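Local structure of HI1317 (Haemophilus influenzae, 1JOV) at residues A147-Y152 against E260-E265; F171-Q176 against D192-A197; Q222-N227 against C246-R251. The protein probably catalyses the interconversion of the alpha and beta anomers of D-glucose 6-phosphate. All coordinates share one frame; numbering follows the deposited sequence.

Contact 1 (A147-Y152 against E260-E265); sequences AALHTY and ESLSVE
Ala147 and Leu262 show how apolar side chains can join two stacked beta-sheets. The strand of 147-149 and that of 261-265 run nearly parallel, 12° apart, with their axes 7.9 Å from each other, a spacing set by packing and not by backbone pairing. Ala147 opens the contact: its CB lies 4.1 Å from CD2 of Leu262, while the other branch, CD1, rests near the Ala147 carbonyl. In Leu262, CG lies between the backbone N and the carbonyl carbon (chi1 85°), which helps bring both methyls to Ala147. Ala148 points the other way, toward Phe80. Leu149 then makes its contacts chiefly through one methyl, CD1. This atom sits 3.9 Å from CA of Ser263 and equally far, 3.9 Å, from CG1 of Val264; Leu149 and Val264 slide past each other in opposite directions. The same methyl also lies 4.4 Å from CG of Leu262. Ser263 meets Leu149 through its CA; its CB points away, and OG is hydrogen-bonded to His134. At His150, centre of an inverse gamma turn, the side chain leaves the interface and touches Glu248, both being predicted active-site residues. The arrangement is that of the layered antiparallel sheets of the galactose mutarotase-like fold, with Leu149 of the apolar layer next in sequence to His150.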
loop_
_atom_site.group_PDB
_atom_site.type_symbol
_atom_site.label_atom_id
_atom_site.label_comp_id
_atom_site.label_asym_id
_atom_site.label_seq_id
_atom_site.Cartn_x
_atom_site.Cartn_y
_atom_site.Cartn_z
ATOM N N ALA A 147 9.270 0.794 -8.809
ATOM C CA ALA A 147 7.935 0.967 -8.271
ATOM C C ALA A 147 7.866 0.264 -6.953
ATOM O O ALA A 147 8.672 -0.657 -6.617
ATOM C CB ALA A 147 6.942 0.398 -9.226
ATOM N N ALA A 148 6.899 0.618 -6.141
ATOM C CA ALA A 148 6.708 -0.047 -4.866
ATOM C C ALA A 148 5.285 0.185 -4.434
ATOM O O ALA A 148 4.722 1.257 -4.636
ATOM C CB ALA A 148 7.672 0.466 -3.803
ATOM N N LEU A 149 4.703 -0.823 -3.816
ATOM C CA LEU A 149 3.411 -0.818 -3.193
ATOM C C LEU A 149 3.752 -0.651 -1.731
ATOM O O LEU A 149 4.113 -1.615 -1.067
ATOM C CB LEU A 149 2.589 -2.059 -3.484
ATOM C CG LEU A 149 2.689 -2.550 -4.926
ATOM C CD1 LEU A 149 2.105 -3.957 -5.055
ATOM C CD2 LEU A 149 1.990 -1.595 -5.868
ATOM N N HIS A 150 3.643 0.536 -1.230
ATOM C CA HIS A 150 4.124 0.858 0.107
ATOM C C HIS A 150 3.103 0.624 1.226
ATOM O O HIS A 150 2.676 1.542 1.937
ATOM C CB HIS A 150 4.564 2.281 -0.016
ATOM C CG HIS A 150 5.377 2.884 1.126
ATOM N ND1 HIS A 150 4.951 2.921 2.420
ATOM C CD2 HIS A 150 6.591 3.489 1.092
ATOM C CE1 HIS A 150 5.840 3.583 3.143
ATOM N NE2 HIS A 150 6.822 3.926 2.355
ATOM N N THR A 151 2.745 -0.627 1.323
ATOM C CA THR A 151 1.590 -1.004 2.168
ATOM C C THR A 151 1.788 -0.735 3.681
ATOM O O THR A 151 2.752 -1.192 4.285
ATOM C CB THR A 151 1.272 -2.510 1.957
ATOM O OG1 THR A 151 1.247 -2.786 0.534
ATOM C CG2 THR A 151 -0.174 -2.912 2.610
ATOM N N TYR A 152 0.808 0.003 4.203
ATOM C CA TYR A 152 0.768 0.264 5.664
ATOM C C TYR A 152 -0.243 -0.643 6.269
ATOM O O TYR A 152 -1.492 -0.518 6.065
ATOM C CB TYR A 152 0.374 1.732 6.033
ATOM C CG TYR A 152 1.258 2.820 5.632
ATOM C CD1 TYR A 152 1.397 3.236 4.299
ATOM C CD2 TYR A 152 1.864 3.592 6.609
ATOM C CE1 TYR A 152 2.254 4.333 3.957
ATOM C CE2 TYR A 152 2.692 4.643 6.285
ATOM C CZ TYR A 152 2.869 5.048 4.990
ATOM O OH TYR A 152 3.670 6.135 4.701
ATOM N N GLU A 260 5.427 -4.678 -17.654
ATOM C CA GLU A 260 5.694 -5.536 -16.527
ATOM C C GLU A 260 4.901 -5.101 -15.301
ATOM O O GLU A 260 4.621 -3.921 -15.137
ATOM C CB GLU A 260 7.151 -5.598 -16.198
ATOM C CG GLU A 260 8.011 -6.184 -17.366
ATOM C CD GLU A 260 9.448 -6.444 -16.969
ATOM O OE1 GLU A 260 10.049 -5.647 -16.231
ATOM O OE2 GLU A 260 10.000 -7.472 -17.339
ATOM N N SER A 261 4.426 -6.020 -14.526
ATOM C CA SER A 261 3.713 -5.660 -13.332
ATOM C C SER A 261 4.336 -6.156 -12.047
ATOM O O SER A 261 5.271 -7.013 -12.075
ATOM C CB SER A 261 2.295 -6.189 -13.448
ATOM O OG SER A 261 2.411 -7.573 -13.565
ATOM N N LEU A 262 3.840 -5.675 -10.911
ATOM C CA LEU A 262 4.245 -6.208 -9.655
ATOM C C LEU A 262 2.970 -6.182 -8.830
ATOM O O LEU A 262 2.138 -5.287 -8.979
ATOM C CB LEU A 262 5.433 -5.460 -9.057
ATOM C CG LEU A 262 5.162 -4.194 -8.223
ATOM C CD1 LEU A 262 6.397 -3.802 -7.429
ATOM C CD2 LEU A 262 4.728 -3.038 -9.125
ATOM N N SER A 263 2.790 -7.181 -7.965
ATOM C CA SER A 263 1.588 -7.178 -7.192
ATOM C C SER A 263 1.745 -7.828 -5.853
ATOM O O SER A 263 2.783 -8.423 -5.559
ATOM C CB SER A 263 0.486 -7.908 -7.946
ATOM O OG SER A 263 0.792 -9.284 -8.099
ATOM N N VAL A 264 0.691 -7.719 -5.048
ATOM C CA VAL A 264 0.629 -8.346 -3.725
ATOM C C VAL A 264 -0.787 -8.830 -3.472
ATOM O O VAL A 264 -1.788 -8.194 -3.840
ATOM C CB VAL A 264 1.099 -7.400 -2.595
ATOM C CG1 VAL A 264 0.159 -6.216 -2.465
ATOM C CG2 VAL A 264 1.226 -8.157 -1.273
ATOM N N GLU A 265 -0.818 -9.956 -2.856
ATOM C CA GLU A 265 -2.076 -10.545 -2.430
ATOM C C GLU A 265 -2.065 -10.583 -0.893
ATOM O O GLU A 265 -1.205 -11.204 -0.267
ATOM C CB GLU A 265 -2.236 -12.003 -2.973
ATOM C CG GLU A 265 -3.548 -12.647 -2.603
ATOM C CD GLU A 265 -3.632 -14.163 -2.976
ATOM O OE1 GLU A 265 -3.959 -14.457 -4.148
ATOM O OE2 GLU A 265 -3.387 -15.019 -2.080
#

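Contact 2 (F171-Q176 against D192-A197); sequences FNSLNQ and DCIYSA
Phe171 and Ile194 face each other as a hydrogen-bonded pair of an antiparallel sheet, at the edge region of the galactose mutarotase-like fold where strand 169-172 ends in a turn. Their side chains leave the same face of the sheet and meet at the root, CB to CB 4.4 Å. The phenyl ring then swings outward, because CG is anti to the backbone N (chi1 -176°), and CD1 of Ile194 approaches it obliquely. Two backbone bonds hold this pair, the one from Phe171 N to Ile194 O being almost straight at 178°. On the other face Asn172 stands opposite Cys193 as a non-hydrogen-bonded pair; Cys193 forms a disulfide with Cys170 that has been seen in this protein and ties the same two strands together. Past Asn172 the chain curls over the start of the partner strand. Ser173 N donates to Asp192 O at 3.0 Å, and the side chain of Leu174 comes across that of Asp192 at a slant, with CD2 3.7 Å from the aspartate CB. Gln176 reaches back over the turn, its NE2 3.2 Å from Ser173 O. The side chain of Asp192 packs on Trp226, and a water joins its carboxylate to the turn: this water donates to Asp192 OD1 at 2.7 Å and lies 2.9 Å from Ser173 OG.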
loop_
_atom_site.group_PDB
_atom_site.type_symbol
_atom_site.label_atom_id
_atom_site.label_comp_id
_atom_site.label_asym_id
_atom_site.label_seq_id
_atom_site.Cartn_x
_atom_site.Cartn_y
_atom_site.Cartn_z
ATOM N N PHE A 171 19.617 -4.846 3.809
ATOM C CA PHE A 171 20.372 -3.616 3.716
ATOM C C PHE A 171 19.662 -2.595 4.585
ATOM O O PHE A 171 18.436 -2.392 4.435
ATOM C CB PHE A 171 20.451 -3.147 2.257
ATOM C CG PHE A 171 21.305 -1.929 2.050
ATOM C CD1 PHE A 171 22.708 -2.069 1.986
ATOM C CD2 PHE A 171 20.770 -0.688 1.882
ATOM C CE1 PHE A 171 23.528 -0.958 1.777
ATOM C CE2 PHE A 171 21.557 0.421 1.671
ATOM C CZ PHE A 171 22.963 0.289 1.616
ATOM N N ASN A 172 20.410 -1.972 5.504
ATOM C CA ASN A 172 19.898 -0.967 6.456
ATOM C C ASN A 172 20.071 0.441 5.909
ATOM O O ASN A 172 21.187 0.948 5.876
ATOM C CB ASN A 172 20.610 -1.108 7.845
ATOM C CG ASN A 172 19.932 -0.307 8.965
ATOM O OD1 ASN A 172 19.195 0.668 8.729
ATOM N ND2 ASN A 172 20.238 -0.691 10.211
ATOM N N SER A 173 18.980 1.070 5.474
ATOM C CA SER A 173 19.043 2.376 4.835
ATOM C C SER A 173 19.381 3.416 5.850
ATOM O O SER A 173 19.745 4.542 5.508
ATOM C CB SER A 173 17.714 2.736 4.142
ATOM O OG SER A 173 17.382 1.714 3.229
ATOM N N LEU A 174 19.169 3.052 7.112
ATOM C CA LEU A 174 19.366 4.010 8.187
ATOM C C LEU A 174 20.838 4.467 8.196
ATOM O O LEU A 174 21.139 5.673 8.119
ATOM C CB LEU A 174 18.866 3.413 9.525
ATOM C CG LEU A 174 17.324 3.325 9.553
ATOM C CD1 LEU A 174 16.771 2.729 10.859
ATOM C CD2 LEU A 174 16.711 4.667 9.250
ATOM N N ASN A 175 21.725 3.491 8.131
ATOM C CA ASN A 175 23.156 3.745 8.220
ATOM C C ASN A 175 23.881 3.253 6.962
ATOM O O ASN A 175 25.107 3.181 6.915
ATOM C CB ASN A 175 23.702 3.048 9.453
ATOM C CG ASN A 175 23.507 1.560 9.378
ATOM O OD1 ASN A 175 23.069 1.066 8.330
ATOM N ND2 ASN A 175 23.793 0.827 10.476
ATOM N N GLN A 176 23.100 2.933 5.940
ATOM C CA GLN A 176 23.617 2.488 4.657
ATOM C C GLN A 176 24.535 1.311 4.808
ATOM O O GLN A 176 25.602 1.274 4.193
ATOM C CB GLN A 176 24.355 3.608 3.920
ATOM C CG GLN A 176 23.466 4.756 3.480
ATOM C CD GLN A 176 22.476 4.354 2.398
ATOM O OE1 GLN A 176 22.877 3.954 1.304
ATOM N NE2 GLN A 176 21.181 4.487 2.689
ATOM N N ASP A 192 14.238 0.548 8.834
ATOM C CA ASP A 192 14.118 1.041 7.459
ATOM C C ASP A 192 15.070 0.186 6.596
ATOM O O ASP A 192 16.148 0.650 6.192
ATOM C CB ASP A 192 14.369 2.550 7.321
ATOM C CG ASP A 192 13.877 3.119 5.969
ATOM O OD1 ASP A 192 13.469 2.305 5.120
ATOM O OD2 ASP A 192 13.795 4.327 5.670
ATOM N N CYS A 193 14.628 -1.020 6.270
ATOM C CA CYS A 193 15.548 -1.937 5.633
ATOM C C CYS A 193 15.041 -2.639 4.394
ATOM O O CYS A 193 13.874 -3.015 4.300
ATOM C CB CYS A 193 16.060 -2.946 6.658
ATOM S SG CYS A 193 14.924 -4.270 7.040
ATOM N N ILE A 194 15.920 -2.827 3.444
ATOM C CA ILE A 194 15.583 -3.450 2.188
ATOM C C ILE A 194 16.069 -4.880 2.108
ATOM O O ILE A 194 17.284 -5.134 2.124
ATOM C CB ILE A 194 16.208 -2.668 1.030
ATOM C CG1 ILE A 194 15.885 -1.175 1.156
ATOM C CG2 ILE A 194 15.713 -3.182 -0.314
ATOM C CD1 ILE A 194 16.657 -0.297 0.188
ATOM N N TYR A 195 15.153 -5.819 2.026
ATOM C CA TYR A 195 15.478 -7.205 1.826
ATOM C C TYR A 195 15.365 -7.618 0.358
ATOM O O TYR A 195 14.521 -7.125 -0.392
ATOM C CB TYR A 195 14.458 -8.118 2.490
ATOM C CG TYR A 195 14.391 -8.159 4.018
ATOM C CD1 TYR A 195 13.720 -7.183 4.740
ATOM C CD2 TYR A 195 14.953 -9.215 4.730
ATOM C CE1 TYR A 195 13.596 -7.241 6.126
ATOM C CE2 TYR A 195 14.839 -9.283 6.091
ATOM C CZ TYR A 195 14.172 -8.303 6.807
ATOM O OH TYR A 195 14.067 -8.409 8.210
ATOM N N SER A 196 16.230 -8.527 -0.053
ATOM C CA SER A 196 16.077 -9.185 -1.319
ATOM C C SER A 196 14.823 -10.023 -1.130
ATOM O O SER A 196 14.541 -10.478 -0.042
ATOM C CB SER A 196 17.285 -10.102 -1.637
ATOM O OG SER A 196 18.494 -9.349 -1.699
ATOM N N ALA A 197 14.048 -10.181 -2.183
ATOM C CA ALA A 197 12.815 -10.958 -2.220
ATOM C C ALA A 197 13.069 -12.402 -2.591
ATOM O O ALA A 197 12.639 -12.890 -3.646
ATOM C CB ALA A 197 11.850 -10.352 -3.263
HETATM O O HOH W 1 14.591 2.310 2.610
#

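Contact 3 (Q222-N227 against C246-R251); sequences QFVLWN and CLETAR
Strands 222-227 and 246-251 run antiparallel with their axes 4.6 Å apart at closest approach, joined by six backbone hydrogen bonds in three hydrogen-bonded pairs: Gln222 with Ala250, Val224 with Glu248, and Trp226 with Cys246. They are central neighbours in a sheet of the galactose mutarotase-like fold, and the face bearing these three pairs carries Glu248, a predicted active-site residue. Each of these pairs is closed by two bonds, one in either direction, and between them Phe223 faces Thr249 and Leu225 faces Leu247 as non-hydrogen-bonded pairs.

Val224 packs under the Glu248 side chain. The glutamate chain, extended beyond CG, crosses the valine at a slant, so that its carboxylate lies against the branched carbons: OE1 is 3.5 Å from Val224 CB and OE2 is 3.5 Å from Val224 CG1. CG1 is there because it stands anti to the backbone N (chi1 177°). His150 touches the Glu248 side chain as well. Further along, Ala250 CB packs 4.1 Å from Gln222 CB.

The other face, bearing Phe223, Leu225, Leu247 and Thr249, is largely apolar. Phe223 turns the edge of its ring to the neighbouring backbone, with Glu248 O in the ring plane 3.7 Å from CD1, and its CB approaches Leu247 CD2. Leu225 CD1 lies 4.3 Å from Leu247 CG. Thr249 sits beside this group, its OG1 bonded to His217.

Back on the face of Glu248, the indole of Trp226 presents its edge to Cys246 in a sulfur-aromatic contact: seen from the centre of the six-membered ring, SG lies 83° off the normal, and it is 3.5 Å from Trp226 CE3.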
loop_
_atom_site.group_PDB
_atom_site.type_symbol
_atom_site.label_atom_id
_atom_site.label_comp_id
_atom_site.label_asym_id
_atom_site.label_seq_id
_atom_site.Cartn_x
_atom_site.Cartn_y
_atom_site.Cartn_z
ATOM N N GLN A 222 12.566 -6.622 -4.280
ATOM C CA GLN A 222 12.959 -6.102 -2.969
ATOM C C GLN A 222 11.728 -6.071 -2.063
ATOM O O GLN A 222 10.597 -5.910 -2.560
ATOM C CB GLN A 222 13.526 -4.695 -2.955
ATOM C CG GLN A 222 15.045 -4.646 -3.277
ATOM C CD GLN A 222 15.339 -5.188 -4.667
ATOM O OE1 GLN A 222 16.216 -6.044 -4.878
ATOM N NE2 GLN A 222 14.606 -4.695 -5.609
ATOM N N PHE A 223 11.913 -6.203 -0.778
ATOM C CA PHE A 223 10.836 -6.052 0.207
ATOM C C PHE A 223 11.364 -5.052 1.219
ATOM O O PHE A 223 12.414 -5.277 1.803
ATOM C CB PHE A 223 10.448 -7.343 0.966
ATOM C CG PHE A 223 9.789 -8.409 0.176
ATOM C CD1 PHE A 223 8.668 -8.099 -0.616
ATOM C CD2 PHE A 223 10.232 -9.734 0.230
ATOM C CE1 PHE A 223 8.041 -9.057 -1.372
ATOM C CE2 PHE A 223 9.618 -10.714 -0.525
ATOM C CZ PHE A 223 8.540 -10.362 -1.321
ATOM N N VAL A 224 10.655 -3.942 1.434
ATOM C CA VAL A 224 11.125 -2.919 2.344
ATOM C C VAL A 224 10.331 -3.016 3.676
ATOM O O VAL A 224 9.077 -3.016 3.703
ATOM C CB VAL A 224 10.944 -1.522 1.690
ATOM C CG1 VAL A 224 11.361 -0.369 2.615
ATOM C CG2 VAL A 224 11.737 -1.387 0.370
ATOM N N LEU A 225 11.028 -3.141 4.798
ATOM C CA LEU A 225 10.316 -3.257 6.068
ATOM C C LEU A 225 10.586 -1.954 6.750
ATOM O O LEU A 225 11.753 -1.573 6.867
ATOM C CB LEU A 225 10.890 -4.406 6.877
ATOM C CG LEU A 225 10.220 -4.675 8.227
ATOM C CD1 LEU A 225 8.782 -5.130 8.074
ATOM C CD2 LEU A 225 11.070 -5.782 8.929
ATOM N N TRP A 226 9.520 -1.241 7.182
ATOM C CA TRP A 226 9.694 0.125 7.714
ATOM C C TRP A 226 8.725 0.513 8.844
ATOM O O TRP A 226 7.540 0.315 8.731
ATOM C CB TRP A 226 9.471 1.176 6.654
ATOM C CG TRP A 226 9.555 2.591 7.130
ATOM C CD1 TRP A 226 10.632 3.219 7.740
ATOM C CD2 TRP A 226 8.478 3.553 7.159
ATOM N NE1 TRP A 226 10.311 4.514 8.052
ATOM C CE2 TRP A 226 9.001 4.755 7.680
ATOM C CE3 TRP A 226 7.140 3.545 6.688
ATOM C CZ2 TRP A 226 8.219 5.885 7.842
ATOM C CZ3 TRP A 226 6.355 4.684 6.849
ATOM C CH2 TRP A 226 6.893 5.851 7.380
ATOM N N ASN A 227 9.261 1.110 9.929
ATOM C CA ASN A 227 8.482 1.660 11.065
ATOM C C ASN A 227 9.323 2.820 11.577
ATOM O O ASN A 227 10.493 2.632 11.882
ATOM C CB ASN A 227 8.165 0.593 12.142
ATOM C CG ASN A 227 7.242 1.151 13.269
ATOM O OD1 ASN A 227 7.661 2.070 14.010
ATOM N ND2 ASN A 227 5.976 0.702 13.314
ATOM N N CYS A 246 4.959 -1.020 7.846
ATOM C CA CYS A 246 5.039 -1.190 6.372
ATOM C C CYS A 246 5.890 -2.379 5.939
ATOM O O CYS A 246 7.042 -2.514 6.358
ATOM C CB CYS A 246 5.599 0.074 5.766
ATOM S SG CYS A 246 4.431 1.466 5.817
ATOM N N LEU A 247 5.318 -3.220 5.067
ATOM C CA LEU A 247 6.002 -4.350 4.426
ATOM C C LEU A 247 5.708 -4.099 2.926
ATOM O O LEU A 247 4.646 -4.487 2.427
ATOM C CB LEU A 247 5.548 -5.716 4.912
ATOM C CG LEU A 247 6.663 -6.741 4.721
ATOM C CD1 LEU A 247 6.380 -8.016 5.496
ATOM C CD2 LEU A 247 6.864 -7.062 3.243
ATOM N N GLU A 248 6.606 -3.407 2.277
ATOM C CA GLU A 248 6.456 -2.944 0.923
ATOM C C GLU A 248 6.878 -3.929 -0.171
ATOM O O GLU A 248 7.981 -4.499 -0.125
ATOM C CB GLU A 248 7.281 -1.686 0.718
ATOM C CG GLU A 248 7.080 -0.639 1.793
ATOM C CD GLU A 248 8.041 0.538 1.737
ATOM O OE1 GLU A 248 8.592 0.794 0.660
ATOM O OE2 GLU A 248 8.235 1.208 2.775
ATOM N N THR A 249 6.021 -4.140 -1.169
ATOM C CA THR A 249 6.280 -4.985 -2.354
ATOM C C THR A 249 7.079 -4.116 -3.334
ATOM O O THR A 249 6.536 -3.082 -3.760
ATOM C CB THR A 249 4.979 -5.388 -2.992
ATOM O OG1 THR A 249 4.108 -5.986 -2.012
ATOM C CG2 THR A 249 5.235 -6.387 -4.110
ATOM N N ALA A 250 8.316 -4.443 -3.716
ATOM C CA ALA A 250 9.074 -3.448 -4.440
ATOM C C ALA A 250 9.979 -3.940 -5.583
ATOM O O ALA A 250 10.368 -5.078 -5.589
ATOM C CB ALA A 250 9.992 -2.686 -3.519
ATOM N N ARG A 251 10.246 -3.054 -6.522
ATOM C CA ARG A 251 11.124 -3.276 -7.669
ATOM C C ARG A 251 12.030 -2.064 -7.588
ATOM O O ARG A 251 11.749 -1.006 -8.200
ATOM C CB ARG A 251 10.344 -3.415 -8.977
ATOM C CG ARG A 251 9.662 -4.802 -9.119
ATOM C CD ARG A 251 10.736 -5.876 -9.601
ATOM N NE ARG A 251 11.030 -5.734 -11.028
ATOM C CZ ARG A 251 10.351 -6.313 -11.964
ATOM N NH1 ARG A 251 9.372 -7.005 -11.654
ATOM N NH2 ARG A 251 10.651 -6.143 -13.260
#

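How the contacts relate
Followed from the N terminus, the chain first enters contact 1 at 147-152, and this contact closes last, when 260-265 returns after 107 intervening residues. Contacts 2 and 3 are nested inside that long loop and stand in series: 171-176 meets 192-197 across a short excursion, and only later does 222-227 pair with 246-251. No loops cross. Contacts 2 and 3 lie within one sheet, where strand 191-196 is hydrogen-bonded to strand 222-227, and strand 244-251 pairs in turn with strand 145-154. Contact 1 leaves that sheet and joins it to the one holding strand 261-268. Contacts 1 and 3 together bring the predicted active-site residues His150 and Glu248 side by side.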